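Local coordinates for protein C-1-tetrahydrofolate synthase, cytoplasmic, putative (Trypanosoma brucei, PDB 4CJX) that probably interconverts one-carbon-bearing tetrahydrofolates as a bifunctional NADP-dependent methylenetetrahydrofolate dehydrogenase and methenyltetrahydrofolate cyclohydrolase, working as a homodimer, at residues T61-C64 with S70-Y73; V120-P125 with G193-L198. All coordinates share one frame; numbering follows the deposited sequence.

Contact 1 of 2, residues T61-C64 with S70-Y73; sequences TIIC and SQTY. With 9L9 ((2S)-2-[[4-[[2,4-bis(azanyl)-6-oxidanylidene-1H-pyrimidin-5-yl]carbamoylamino]phenyl]carbonylamino]pentanedioic acid), chain G.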
ATOM      1  N   THR B  61      22.717  -9.268  -9.962  1.00 25.09           N
ATOM      2  CA  THR B  61      22.654  -7.818  -9.708  1.00 25.01           C
ATOM      3  C   THR B  61      23.103  -6.986 -10.916  1.00 25.92           C
ATOM      4  O   THR B  61      24.188  -7.193 -11.453  1.00 27.71           O
ATOM      5  CB  THR B  61      23.543  -7.421  -8.524  1.00 25.01           C
ATOM      6  OG1 THR B  61      24.867  -7.880  -8.776  1.00 26.34           O
ATOM      7  CG2 THR B  61      23.030  -8.026  -7.218  1.00 24.02           C
ATOM      8  N   ILE B  62      22.258  -6.041 -11.308  1.00 25.36           N
ATOM      9  CA  ILE B  62      22.510  -5.125 -12.394  1.00 26.05           C
ATOM     10  C   ILE B  62      22.731  -3.739 -11.815  1.00 25.85           C
ATOM     11  O   ILE B  62      21.896  -3.226 -11.091  1.00 24.79           O
ATOM     12  CB  ILE B  62      21.304  -5.060 -13.348  1.00 26.40           C
ATOM     13  CG1 ILE B  62      21.020  -6.440 -13.970  1.00 27.07           C
ATOM     14  CG2 ILE B  62      21.536  -4.016 -14.428  1.00 27.47           C
ATOM     15  CD1 ILE B  62      19.729  -6.500 -14.765  1.00 27.21           C
ATOM     16  N   ILE B  63      23.869  -3.141 -12.133  1.00 27.20           N
ATOM     17  CA  ILE B  63      24.138  -1.765 -11.776  1.00 27.67           C
ATOM     18  C   ILE B  63      24.342  -0.945 -13.045  1.00 29.30           C
ATOM     19  O   ILE B  63      25.053  -1.363 -13.961  1.00 30.31           O
ATOM     20  CB  ILE B  63      25.335  -1.662 -10.804  1.00 28.16           C
ATOM     21  CG1 ILE B  63      25.588  -0.201 -10.403  1.00 29.09           C
ATOM     22  CG2 ILE B  63      26.602  -2.246 -11.410  1.00 29.52           C
ATOM     23  CD1 ILE B  63      26.602  -0.049  -9.284  1.00 29.51           C
ATOM     24  N   CYS B  64      23.665   0.197 -13.112  1.00 29.61           N
ATOM     25  CA  CYS B  64      23.834   1.152 -14.193  1.00 31.71           C
ATOM     26  C   CYS B  64      24.593   2.362 -13.639  1.00 32.90           C
ATOM     27  O   CYS B  64      24.227   2.901 -12.594  1.00 31.85           O
ATOM     28  CB  CYS B  64      22.477   1.609 -14.733  1.00 31.78           C
ATOM     29  SG  CYS B  64      21.438   0.316 -15.455  1.00 31.80           S
ATOM     30  N   SER B  70      26.074   3.164  -4.701  1.00 27.04           N
ATOM     31  CA  SER B  70      25.487   2.008  -5.397  1.00 26.09           C
ATOM     32  C   SER B  70      26.548   0.915  -5.648  1.00 26.28           C
ATOM     33  O   SER B  70      26.309  -0.280  -5.402  1.00 25.35           O
ATOM     34  CB  SER B  70      24.855   2.434  -6.711  1.00 26.70           C
ATOM     35  OG  SER B  70      23.661   3.166  -6.517  1.00 26.62           O
ATOM     36  N   GLN B  71      27.720   1.322  -6.113  1.00 27.67           N
ATOM     37  CA  GLN B  71      28.817   0.372  -6.315  1.00 28.43           C
ATOM     38  C   GLN B  71      29.131  -0.411  -5.053  1.00 27.43           C
ATOM     39  O   GLN B  71      29.288  -1.647  -5.100  1.00 26.68           O
ATOM     40  CB  GLN B  71      30.082   1.072  -6.801  1.00 30.85           C
ATOM     41  CG  GLN B  71      30.000   1.482  -8.261  1.00 32.40           C
ATOM     42  CD  GLN B  71      31.316   2.001  -8.776  1.00 35.04           C
ATOM     43  OE1 GLN B  71      32.239   2.238  -8.008  1.00 36.29           O
ATOM     44  NE2 GLN B  71      31.423   2.153 -10.092  1.00 36.57           N
ATOM     45  N   THR B  72      29.232   0.305  -3.929  1.00 26.84           N
ATOM     46  CA  THR B  72      29.473  -0.336  -2.658  1.00 26.39           C
ATOM     47  C   THR B  72      28.398  -1.355  -2.316  1.00 24.84           C
ATOM     48  O   THR B  72      28.727  -2.453  -1.891  1.00 24.79           O
ATOM     49  CB  THR B  72      29.528   0.679  -1.512  1.00 26.58           C
ATOM     50  OG1 THR B  72      30.573   1.603  -1.780  1.00 28.62           O
ATOM     51  CG2 THR B  72      29.789  -0.001  -0.182  1.00 26.22           C
ATOM     52  N   TYR B  73      27.128  -0.995  -2.474  1.00 23.79           N
ATOM     53  CA  TYR B  73      26.057  -1.887  -2.022  1.00 22.76           C
ATOM     54  C   TYR B  73      25.978  -3.143  -2.892  1.00 22.92           C
ATOM     55  O   TYR B  73      25.804  -4.238  -2.401  1.00 22.62           O
ATOM     56  CB  TYR B  73      24.704  -1.162  -1.953  1.00 21.97           C
ATOM     57  CG  TYR B  73      24.719   0.125  -1.138  1.00 22.31           C
ATOM     58  CD1 TYR B  73      25.551   0.276  -0.029  1.00 22.93           C
ATOM     59  CD2 TYR B  73      23.882   1.201  -1.473  1.00 22.46           C
ATOM     60  CE1 TYR B  73      25.554   1.457   0.712  1.00 23.53           C
ATOM     61  CE2 TYR B  73      23.879   2.387  -0.729  1.00 22.84           C
ATOM     62  CZ  TYR B  73      24.721   2.502   0.361  1.00 23.48           C
ATOM     63  OH  TYR B  73      24.780   3.674   1.103  1.00 24.60           O
TER
HETATM   64  N2A 9L9 G1298      17.118  -2.640  -6.234  1.00 18.23           N
HETATM   65  N1  9L9 G1298      18.036  -0.878  -4.854  1.00 19.32           N
HETATM   66  C2  9L9 G1298      17.552  -2.140  -4.923  1.00 17.71           C
HETATM   67  N3  9L9 G1298      17.437  -2.964  -3.805  1.00 17.13           N
HETATM   68  C4  9L9 G1298      17.886  -2.345  -2.631  1.00 16.95           C
HETATM   69  O4A 9L9 G1298      17.772  -3.075  -1.659  1.00 17.14           O
HETATM   70  N5A 9L9 G1298      18.961  -0.563  -1.364  1.00 20.26           N
HETATM   71  C5  9L9 G1298      18.380  -1.038  -2.527  1.00 19.28           C
HETATM   72  C6  9L9 G1298      18.458  -0.339  -3.691  1.00 18.98           C
HETATM   73  N7  9L9 G1298      18.963   1.034  -3.683  1.00 20.03           N
HETATM   74  O8A 9L9 G1298      20.687  -2.053  -1.309  1.00 19.83           O
HETATM   75  N9  9L9 G1298      20.548  -0.443   0.257  1.00 19.63           N
HETATM   76  C1B 9L9 G1298      21.632  -0.770   1.021  1.00 20.47           C
HETATM   77  C2B 9L9 G1298      22.038   0.164   1.996  1.00 21.39           C
HETATM   78  C3B 9L9 G1298      23.145  -0.062   2.817  1.00 21.86           C
HETATM   79  C4B 9L9 G1298      23.896  -1.233   2.696  1.00 22.41           C
HETATM   80  C5B 9L9 G1298      23.461  -2.193   1.755  1.00 22.33           C
HETATM   81  C6B 9L9 G1298      22.358  -1.965   0.924  1.00 20.45           C
HETATM   82  C7B 9L9 G1298      25.054  -1.499   3.641  1.00 23.15           C
HETATM   83  O7B 9L9 G1298      25.300  -2.653   3.899  1.00 22.30           O
HETATM   84  CAW 9L9 G1298      20.111  -1.074  -0.864  1.00 20.61           C
HETATM   85  N   9L9 G1298      25.734  -0.505   4.254  1.00 25.83           N
HETATM   86  CA  9L9 G1298      26.777  -0.694   5.256  1.00 26.56           C
HETATM   87  C   9L9 G1298      26.185  -0.376   6.609  1.00 27.59           C
HETATM   88  OXT 9L9 G1298      25.193   0.368   6.626  1.00 28.07           O
HETATM   89  CB  9L9 G1298      27.959   0.236   5.121  1.00 28.22           C
HETATM   90  CG  9L9 G1298      28.173   0.675   3.686  1.00 30.63           C
HETATM   91  CD  9L9 G1298      29.548   1.252   3.565  1.00 31.62           C
HETATM   92  OE1 9L9 G1298      30.499   0.542   3.889  1.00 35.68           O
HETATM   93  OE2 9L9 G1298      29.677   2.413   3.150  1.00 35.05           O
HETATM   94  O   9L9 G1298      26.692  -0.825   7.666  1.00 27.83           O
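The hydroxyl OG1 of Thr-72 hydrogen-bonds to Lys-68 O within the helix, while the other branch of the same side chain, CG2, touches the glutamate tail of the inhibitor, 4.0 Å from its CD. On the side of the sheet, no hydrogen bond joins 61-64 to 70-73, so the contact is one of a methyl group against a helix surface. Ile-63 points from the strand toward the helix with its chain fully stretched: CG1 is anti to the backbone N (chi1 -179°) and CD1 continues the zigzag. CD1 thus rests against the helix backbone, 3.6 Å from Gln-71 N, with Ser-70 CB at 4.0 Å and Gln-71 CG at 3.9 Å also in contact. Val-74, one turn further along, also packs on Ile-63.

The same helix serves the inhibitor one step away from this core. Tyr-73 lays one ring face over the inhibitor's phenyl ring, the two planes almost parallel, with CD1 of Tyr-73 3.5 Å from C4B and ligand atom C2B above the centre of the tyrosine ring. One helix thus faces the sheet with Ser-70 and Gln-71 and the folate-like ligand with Tyr-73, within the beta-alpha-beta unit of strand 58-64, helix 68-83 and strand 87-93.

Contact 2 of 2, residues V120-P125 with G193-L198; sequences VQLPLP and GDIAGL. With 9L9 ((2S)-2-[[4-[[2,4-bis(azanyl)-6-oxidanylidene-1H-pyrimidin-5-yl]carbamoylamino]phenyl]carbonylamino]pentanedioic acid), chain G.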
ATOM      1  N   VAL B 120      17.768  -5.059  -9.649  1.00 20.83           N
ATOM      2  CA  VAL B 120      18.129  -3.902 -10.466  1.00 21.44           C
ATOM      3  C   VAL B 120      18.420  -2.770  -9.478  1.00 20.93           C
ATOM      4  O   VAL B 120      17.502  -2.198  -8.908  1.00 20.50           O
ATOM      5  CB  VAL B 120      17.007  -3.514 -11.472  1.00 21.67           C
ATOM      6  CG1 VAL B 120      17.341  -2.217 -12.207  1.00 22.43           C
ATOM      7  CG2 VAL B 120      16.732  -4.653 -12.456  1.00 22.08           C
ATOM      8  N   GLN B 121      19.697  -2.474  -9.260  1.00 21.40           N
ATOM      9  CA  GLN B 121      20.094  -1.490  -8.249  1.00 21.41           C
ATOM     10  C   GLN B 121      19.573  -0.081  -8.586  1.00 22.07           C
ATOM     11  O   GLN B 121      19.760   0.426  -9.674  1.00 22.40           O
ATOM     12  CB  GLN B 121      21.617  -1.508  -8.047  1.00 21.99           C
ATOM     13  CG  GLN B 121      22.121  -0.732  -6.831  1.00 21.64           C
ATOM     14  CD  GLN B 121      21.799  -1.364  -5.486  1.00 20.43           C
ATOM     15  OE1 GLN B 121      21.599  -2.578  -5.367  1.00 19.89           O
ATOM     16  NE2 GLN B 121      21.781  -0.538  -4.454  1.00 19.94           N
ATOM     17  N   LEU B 122      18.850   0.500  -7.636  1.00 22.24           N
ATOM     18  CA  LEU B 122      18.311   1.840  -7.773  1.00 23.46           C
ATOM     19  C   LEU B 122      19.213   2.805  -6.992  1.00 24.33           C
ATOM     20  O   LEU B 122      19.832   2.410  -5.991  1.00 24.03           O
ATOM     21  CB  LEU B 122      16.874   1.888  -7.211  1.00 22.90           C
ATOM     22  CG  LEU B 122      15.866   0.811  -7.633  1.00 22.39           C
ATOM     23  CD1 LEU B 122      14.528   0.995  -6.921  1.00 21.82           C
ATOM     24  CD2 LEU B 122      15.677   0.837  -9.135  1.00 23.45           C
ATOM     25  N   PRO B 123      19.234   4.086  -7.380  1.00 25.82           N
ATOM     26  CA  PRO B 123      18.413   4.675  -8.439  1.00 26.83           C
ATOM     27  C   PRO B 123      18.947   4.331  -9.828  1.00 28.09           C
ATOM     28  O   PRO B 123      20.149   4.128  -9.997  1.00 28.10           O
ATOM     29  CB  PRO B 123      18.517   6.187  -8.170  1.00 27.86           C
ATOM     30  CG  PRO B 123      19.813   6.353  -7.433  1.00 28.24           C
ATOM     31  CD  PRO B 123      19.959   5.114  -6.597  1.00 26.43           C
ATOM     32  N   LEU B 124      18.040   4.222 -10.790  1.00 28.76           N
ATOM     33  CA  LEU B 124      18.399   4.158 -12.201  1.00 30.45           C
ATOM     34  C   LEU B 124      18.715   5.566 -12.730  1.00 32.53           C
ATOM     35  O   LEU B 124      18.332   6.559 -12.122  1.00 32.98           O
ATOM     36  CB  LEU B 124      17.267   3.520 -12.998  1.00 30.55           C
ATOM     37  CG  LEU B 124      17.133   2.006 -12.796  1.00 29.74           C
ATOM     38  CD1 LEU B 124      15.813   1.512 -13.380  1.00 29.74           C
ATOM     39  CD2 LEU B 124      18.322   1.255 -13.409  1.00 30.10           C
ATOM     40  N   PRO B 125      19.437   5.653 -13.856  1.00 34.41           N
ATOM     41  CA  PRO B 125      19.671   6.957 -14.448  1.00 36.50           C
ATOM     42  C   PRO B 125      18.361   7.635 -14.841  1.00 37.60           C
ATOM     43  O   PRO B 125      17.443   6.962 -15.319  1.00 36.97           O
ATOM     44  CB  PRO B 125      20.517   6.648 -15.683  1.00 37.70           C
ATOM     45  CG  PRO B 125      20.366   5.189 -15.928  1.00 36.29           C
ATOM     46  CD  PRO B 125      20.138   4.584 -14.585  1.00 34.56           C
ATOM     47  N   GLY B 193       9.439   5.457   0.586  1.00 18.83           N
ATOM     48  CA  GLY B 193      10.129   4.827  -0.537  1.00 19.52           C
ATOM     49  C   GLY B 193       9.620   3.422  -0.875  1.00 20.30           C
ATOM     50  O   GLY B 193       9.305   2.632   0.019  1.00 18.60           O
ATOM     51  N   ASP B 194       9.563   3.115  -2.173  1.00 21.91           N
ATOM     52  CA  ASP B 194       8.954   1.861  -2.639  1.00 23.83           C
ATOM     53  C   ASP B 194       9.498   0.573  -1.998  1.00 23.12           C
ATOM     54  O   ASP B 194       8.743  -0.364  -1.807  1.00 23.70           O
ATOM     55  CB  ASP B 194       8.900   1.750  -4.194  1.00 26.20           C
ATOM     56  CG  ASP B 194      10.196   2.113  -4.899  1.00 28.64           C
ATOM     57  OD1 ASP B 194      11.308   2.107  -4.281  1.00 30.51           O
ATOM     58  OD2 ASP B 194      10.105   2.405  -6.133  1.00 32.06           O
ATOM     59  N   ILE B 195      10.775   0.538  -1.646  1.00 22.85           N
ATOM     60  CA  ILE B 195      11.358  -0.638  -0.966  1.00 23.38           C
ATOM     61  C   ILE B 195      11.662  -0.444   0.526  1.00 21.44           C
ATOM     62  O   ILE B 195      12.154  -1.377   1.183  1.00 21.61           O
ATOM     63  CB  ILE B 195      12.640  -1.168  -1.655  1.00 24.74           C
ATOM     64  CG1 ILE B 195      13.603  -0.041  -2.033  1.00 25.98           C
ATOM     65  CG2 ILE B 195      12.275  -1.956  -2.893  1.00 26.28           C
ATOM     66  CD1 ILE B 195      14.845  -0.546  -2.744  1.00 27.18           C
ATOM     67  N   ALA B 196      11.371   0.741   1.052  1.00 19.53           N
ATOM     68  CA  ALA B 196      11.618   1.031   2.455  1.00 18.86           C
ATOM     69  C   ALA B 196      10.354   1.543   3.149  1.00 18.04           C
ATOM     70  O   ALA B 196       9.584   0.742   3.657  1.00 17.18           O
ATOM     71  CB  ALA B 196      12.754   2.020   2.600  1.00 18.73           C
ATOM     72  N   GLY B 197      10.141   2.859   3.153  1.00 17.75           N
ATOM     73  CA  GLY B 197       9.044   3.468   3.924  1.00 17.66           C
ATOM     74  C   GLY B 197       7.667   2.887   3.597  1.00 18.03           C
ATOM     75  O   GLY B 197       6.902   2.506   4.491  1.00 18.06           O
ATOM     76  N   LEU B 198       7.359   2.803   2.306  1.00 18.41           N
ATOM     77  CA  LEU B 198       6.057   2.333   1.842  1.00 18.57           C
ATOM     78  C   LEU B 198       5.737   0.923   2.367  1.00 18.30           C
ATOM     79  O   LEU B 198       4.806   0.750   3.149  1.00 17.73           O
ATOM     80  CB  LEU B 198       5.987   2.424   0.317  1.00 19.91           C
ATOM     81  CG  LEU B 198       4.677   1.984  -0.347  1.00 21.46           C
ATOM     82  CD1 LEU B 198       3.671   3.123  -0.428  1.00 22.10           C
ATOM     83  CD2 LEU B 198       4.947   1.453  -1.741  1.00 22.61           C
TER
HETATM   84  N2A 9L9 G1298      17.118  -2.640  -6.234  1.00 18.23           N
HETATM   85  N1  9L9 G1298      18.036  -0.878  -4.854  1.00 19.32           N
HETATM   86  C2  9L9 G1298      17.552  -2.140  -4.923  1.00 17.71           C
HETATM   87  N3  9L9 G1298      17.437  -2.964  -3.805  1.00 17.13           N
HETATM   88  C4  9L9 G1298      17.886  -2.345  -2.631  1.00 16.95           C
HETATM   89  O4A 9L9 G1298      17.772  -3.075  -1.659  1.00 17.14           O
HETATM   90  N5A 9L9 G1298      18.961  -0.563  -1.364  1.00 20.26           N
HETATM   91  C5  9L9 G1298      18.380  -1.038  -2.527  1.00 19.28           C
HETATM   92  C6  9L9 G1298      18.458  -0.339  -3.691  1.00 18.98           C
HETATM   93  N7  9L9 G1298      18.963   1.034  -3.683  1.00 20.03           N
HETATM   94  O8A 9L9 G1298      20.687  -2.053  -1.309  1.00 19.83           O
HETATM   95  N9  9L9 G1298      20.548  -0.443   0.257  1.00 19.63           N
HETATM   96  C1B 9L9 G1298      21.632  -0.770   1.021  1.00 20.47           C
HETATM   97  C2B 9L9 G1298      22.038   0.164   1.996  1.00 21.39           C
HETATM   98  C3B 9L9 G1298      23.145  -0.062   2.817  1.00 21.86           C
HETATM   99  C4B 9L9 G1298      23.896  -1.233   2.696  1.00 22.41           C
HETATM  100  C5B 9L9 G1298      23.461  -2.193   1.755  1.00 22.33           C
HETATM  101  C6B 9L9 G1298      22.358  -1.965   0.924  1.00 20.45           C
HETATM  102  C7B 9L9 G1298      25.054  -1.499   3.641  1.00 23.15           C
HETATM  103  O7B 9L9 G1298      25.300  -2.653   3.899  1.00 22.30           O
HETATM  104  CAW 9L9 G1298      20.111  -1.074  -0.864  1.00 20.61           C
HETATM  105  N   9L9 G1298      25.734  -0.505   4.254  1.00 25.83           N
HETATM  106  CA  9L9 G1298      26.777  -0.694   5.256  1.00 26.56           C
HETATM  107  C   9L9 G1298      26.185  -0.376   6.609  1.00 27.59           C
HETATM  108  OXT 9L9 G1298      25.193   0.368   6.626  1.00 28.07           O
HETATM  109  CB  9L9 G1298      27.959   0.236   5.121  1.00 28.22           C
HETATM  110  CG  9L9 G1298      28.173   0.675   3.686  1.00 30.63           C
HETATM  111  CD  9L9 G1298      29.548   1.252   3.565  1.00 31.62           C
HETATM  112  OE1 9L9 G1298      30.499   0.542   3.889  1.00 35.68           O
HETATM  113  OE2 9L9 G1298      29.677   2.413   3.150  1.00 35.05           O
HETATM  114  O   9L9 G1298      26.692  -0.825   7.666  1.00 27.83           O
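Leu-122 and Ile-195 meet across the cleft between the catalytic domain and the Rossmann-type NAD(P)-binding domain, and the inhibitor's pyrimidine fills the place beside them. Leu-122 can be followed outward. Its CB and then its CG pass the pyrimidine edge, CG 3.9 Å from both N1 and N2A of the ligand. With CG anti to the carbonyl carbon (chi1 -48°), the chain then carries CD1 across to the other domain, where it lies 4.3 Å from Asp-194 OD1 and 4.5 Å from Ile-195 CD1. The carboxylate there has its main partner on the catalytic side too, for OD2 of Asp-194 forms a salt bridge with Lys-130.

The backbone of 120-125 reads the edge of the pyrimidine with three hydrogen bonds. Val-120 O accepts from the amino group N2A at 2.7 Å, Leu-122 N donates almost straight to N1 (171°), and Leu-122 O accepts from the second amino group, N7, at 2.8 Å. The two faces of the same ring are covered by different domains. Ile-195 CD1 presses on one, 3.5 Å from C4. On the opposite face lies the carboxamide of Gln-121, roughly parallel to the ring, with its OE1 held by Lys-77. The inhibitor's head is therefore gripped along an edge and clamped from above and below.

Ile-195 itself sits in a type I turn, from Gly-193 to Ala-196, that leads into helix 197-206; Ile-195 and Ala-196 have been seen to bind NADP(+) in this protein, so the turn probably serves the cofactor site as well as the inhibitor pocket. One carbonyl ties it to the helix start: Gly-193 O accepts from Ala-196 N and Leu-198 N, each at 3.0 Å, and the two donors reach it from opposite faces of its plane.

Overall arrangement
The two contacts come one after the other along the chain, and their centres lie about 12 Å apart. Contact 1 stays within the catalytic domain, whereas contact 2 joins that domain to the NAD(P)-binding domain. Their common frame is the parallel sheet in which strand 58-64 lies between strands 87-93 and 117-120: as strand 117-120 ends, Gln-121 N probably hydrogen-bonds to Ile-62 O, and Cys-64 packs on Leu-124 and Pro-125. The inhibitor spans both, its phenyl ring and tail beside helix 68-83 and its pyrimidine at the domain cleft. Residues of the catalytic domain and of the NAD(P)-binding domain thereby build a single pocket next to the NADP(+) site.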